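MtN3/saliva family (Thermodesulfovibrio yellowstonii, PDB 4RNG) is a bacterial SemiSWEET, a small membrane protein that probably carries sugars across the membrane as a pair of three-helix-bundle subunits. Local coordinates at residues I30-A36 with M83-Y87. Numbering follows the deposited sequence.
Sequences IYKTKSA and MKIRY
Y87 presses one face of its ring against the backbone of K34, whose CA sits 3.8 Å from the ring centroid and 7° off the ring normal, a CH-pi contact. K34 then bends at chi2 (-77°) and runs on past the ring, bringing CD 3.4 Å from CZ of Y87. At its end NZ of K34 donates a hydrogen bond to OH of Y87 (2.9 Å), so one lysine holds both the ring face and the hydroxyl. The opposite face lies against CG of the neighbouring R86, offset toward the rim, while CG2 of I30 meets the ring edge at CD2 of Y87 (3.6 Å). The same methyl group touches CB of M83, and SD of M83 reaches the edge of the Y31 ring, 3.8 Å from CB of Y31.

A second grip lies at A36. The side chain of K84 leaves helix 64-87 with CG anti to the backbone N (chi1 175°) and turns at chi2, bringing CD alongside CB of A36 (3.8 Å). Its NZ donates to O of A36 (2.8 Å) from above the carbonyl plane, and V39 O adds a weak hydrogen bond to the same ammonium.

Behind this shell, K34 has positive phi where helix 23-33 stops, and the chain passes across the end of helix 64-87, S35 beside Y87 and A36 beside K84. OG of S35 is hydrogen-bonded to D38 of the second subunit, tying the turn to the dimer. The contact thus joins the C-terminal end of helix 23-33 and the following turn to that of helix 64-87 through two lysines, each combining aliphatic packing with a hydrogen bond from its ammonium; the K34 ammonium would probably polarise the Y87 hydroxyl and make its proton slightly more acidic.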
loop_
_atom_site.group_PDB
_atom_site.type_symbol
_atom_site.label_atom_id
_atom_site.label_comp_id
_atom_site.label_asym_id
_atom_site.label_seq_id
_atom_site.Cartn_x
_atom_site.Cartn_y
_atom_site.Cartn_z
ATOM N N ILE C 30 -15.081 2.588 6.255
ATOM C CA ILE C 30 -15.191 1.951 7.554
ATOM C C ILE C 30 -15.912 2.881 8.519
ATOM O O ILE C 30 -16.804 2.457 9.246
ATOM C CB ILE C 30 -13.805 1.571 8.105
ATOM C CG1 ILE C 30 -13.194 0.470 7.235
ATOM C CG2 ILE C 30 -13.915 1.095 9.537
ATOM C CD1 ILE C 30 -11.767 0.131 7.589
ATOM N N TYR C 31 -15.556 4.161 8.472
ATOM C CA TYR C 31 -16.153 5.178 9.334
ATOM C C TYR C 31 -17.632 5.408 9.072
ATOM O O TYR C 31 -18.431 5.557 10.001
ATOM C CB TYR C 31 -15.449 6.510 9.156
ATOM C CG TYR C 31 -16.097 7.592 9.966
ATOM C CD1 TYR C 31 -16.026 7.588 11.346
ATOM C CD2 TYR C 31 -16.839 8.587 9.347
ATOM C CE1 TYR C 31 -16.634 8.573 12.089
ATOM C CE2 TYR C 31 -17.456 9.577 10.079
ATOM C CZ TYR C 31 -17.352 9.565 11.453
ATOM O OH TYR C 31 -17.967 10.548 12.200
ATOM N N LYS C 32 -17.990 5.450 7.799
ATOM C CA LYS C 32 -19.351 5.761 7.434
ATOM C C LYS C 32 -20.254 4.586 7.789
ATOM O O LYS C 32 -21.363 4.786 8.278
ATOM C CB LYS C 32 -19.431 6.102 5.950
ATOM C CG LYS C 32 -20.839 6.177 5.377
ATOM C CD LYS C 32 -20.782 6.565 3.901
ATOM C CE LYS C 32 -22.152 6.554 3.253
ATOM N NZ LYS C 32 -22.070 6.928 1.807
ATOM N N THR C 33 -19.762 3.366 7.594
ATOM C CA THR C 33 -20.576 2.178 7.853
ATOM C C THR C 33 -20.323 1.563 9.225
ATOM O O THR C 33 -21.071 0.688 9.655
ATOM C CB THR C 33 -20.340 1.088 6.809
ATOM O OG1 THR C 33 -19.009 0.567 6.948
ATOM C CG2 THR C 33 -20.540 1.646 5.408
ATOM N N LYS C 34 -19.271 2.009 9.906
ATOM C CA LYS C 34 -18.945 1.493 11.238
ATOM C C LYS C 34 -18.723 -0.029 11.242
ATOM O O LYS C 34 -18.988 -0.706 12.235
ATOM C CB LYS C 34 -20.073 1.855 12.229
ATOM C CG LYS C 34 -20.493 3.328 12.208
ATOM C CD LYS C 34 -19.476 4.166 12.957
ATOM C CE LYS C 34 -19.783 5.650 12.881
ATOM N NZ LYS C 34 -18.618 6.425 13.392
ATOM N N SER C 35 -18.254 -0.571 10.127
ATOM C CA SER C 35 -17.995 -2.002 10.044
ATOM C C SER C 35 -16.753 -2.274 9.203
ATOM O O SER C 35 -16.518 -1.598 8.209
ATOM C CB SER C 35 -19.197 -2.742 9.460
ATOM O OG SER C 35 -19.289 -2.511 8.072
ATOM N N ALA C 36 -15.946 -3.244 9.610
ATOM C CA ALA C 36 -14.742 -3.561 8.857
ATOM C C ALA C 36 -14.489 -5.064 8.897
ATOM O O ALA C 36 -13.359 -5.524 8.774
ATOM C CB ALA C 36 -13.527 -2.772 9.396
ATOM N N MET C 83 -9.812 1.825 13.642
ATOM C CA MET C 83 -11.228 1.593 13.367
ATOM C C MET C 83 -11.589 0.114 13.182
ATOM O O MET C 83 -12.715 -0.308 13.495
ATOM C CB MET C 83 -11.680 2.387 12.144
ATOM C CG MET C 83 -12.038 3.832 12.441
ATOM S SD MET C 83 -12.666 4.678 10.984
ATOM C CE MET C 83 -11.211 4.631 9.920
ATOM N N LYS C 84 -10.649 -0.668 12.659
ATOM C CA LYS C 84 -10.823 -2.112 12.611
ATOM C C LYS C 84 -10.999 -2.658 14.039
ATOM O O LYS C 84 -11.907 -3.450 14.297
ATOM C CB LYS C 84 -9.643 -2.772 11.907
ATOM C CG LYS C 84 -9.666 -4.295 11.910
ATOM C CD LYS C 84 -10.716 -4.875 10.970
ATOM C CE LYS C 84 -10.543 -6.390 10.845
ATOM N NZ LYS C 84 -11.804 -7.078 10.505
ATOM N N ILE C 85 -10.160 -2.202 14.970
ATOM C CA ILE C 85 -10.281 -2.620 16.370
ATOM C C ILE C 85 -11.513 -2.031 17.065
ATOM O O ILE C 85 -12.200 -2.735 17.803
ATOM C CB ILE C 85 -9.030 -2.227 17.182
ATOM C CG1 ILE C 85 -7.787 -2.889 16.592
ATOM C CG2 ILE C 85 -9.164 -2.666 18.632
ATOM C CD1 ILE C 85 -6.504 -2.382 17.170
ATOM N N ARG C 86 -11.821 -0.765 16.793
ATOM C CA ARG C 86 -12.990 -0.105 17.383
ATOM C C ARG C 86 -14.325 -0.694 16.965
ATOM O O ARG C 86 -15.210 -0.836 17.800
ATOM C CB ARG C 86 -12.994 1.388 17.057
ATOM C CG ARG C 86 -14.310 2.088 17.391
ATOM C CD ARG C 86 -14.202 3.607 17.285
ATOM N NE ARG C 86 -15.506 4.254 17.431
ATOM C CZ ARG C 86 -16.072 4.603 18.582
ATOM N NH1 ARG C 86 -15.457 4.359 19.726
ATOM N NH2 ARG C 86 -17.263 5.194 18.581
ATOM N N TYR C 87 -14.471 -1.062 15.695
ATOM C CA TYR C 87 -15.756 -1.550 15.202
ATOM C C TYR C 87 -15.857 -3.055 15.205
ATOM O O TYR C 87 -16.910 -3.612 14.909
ATOM C CB TYR C 87 -16.025 -1.002 13.799
ATOM C CG TYR C 87 -16.114 0.508 13.770
ATOM C CD1 TYR C 87 -16.851 1.190 14.735
ATOM C CD2 TYR C 87 -15.426 1.255 12.823
ATOM C CE1 TYR C 87 -16.936 2.571 14.732
ATOM C CE2 TYR C 87 -15.491 2.649 12.819
ATOM C CZ TYR C 87 -16.251 3.296 13.775
ATOM O OH TYR C 87 -16.334 4.670 13.773
#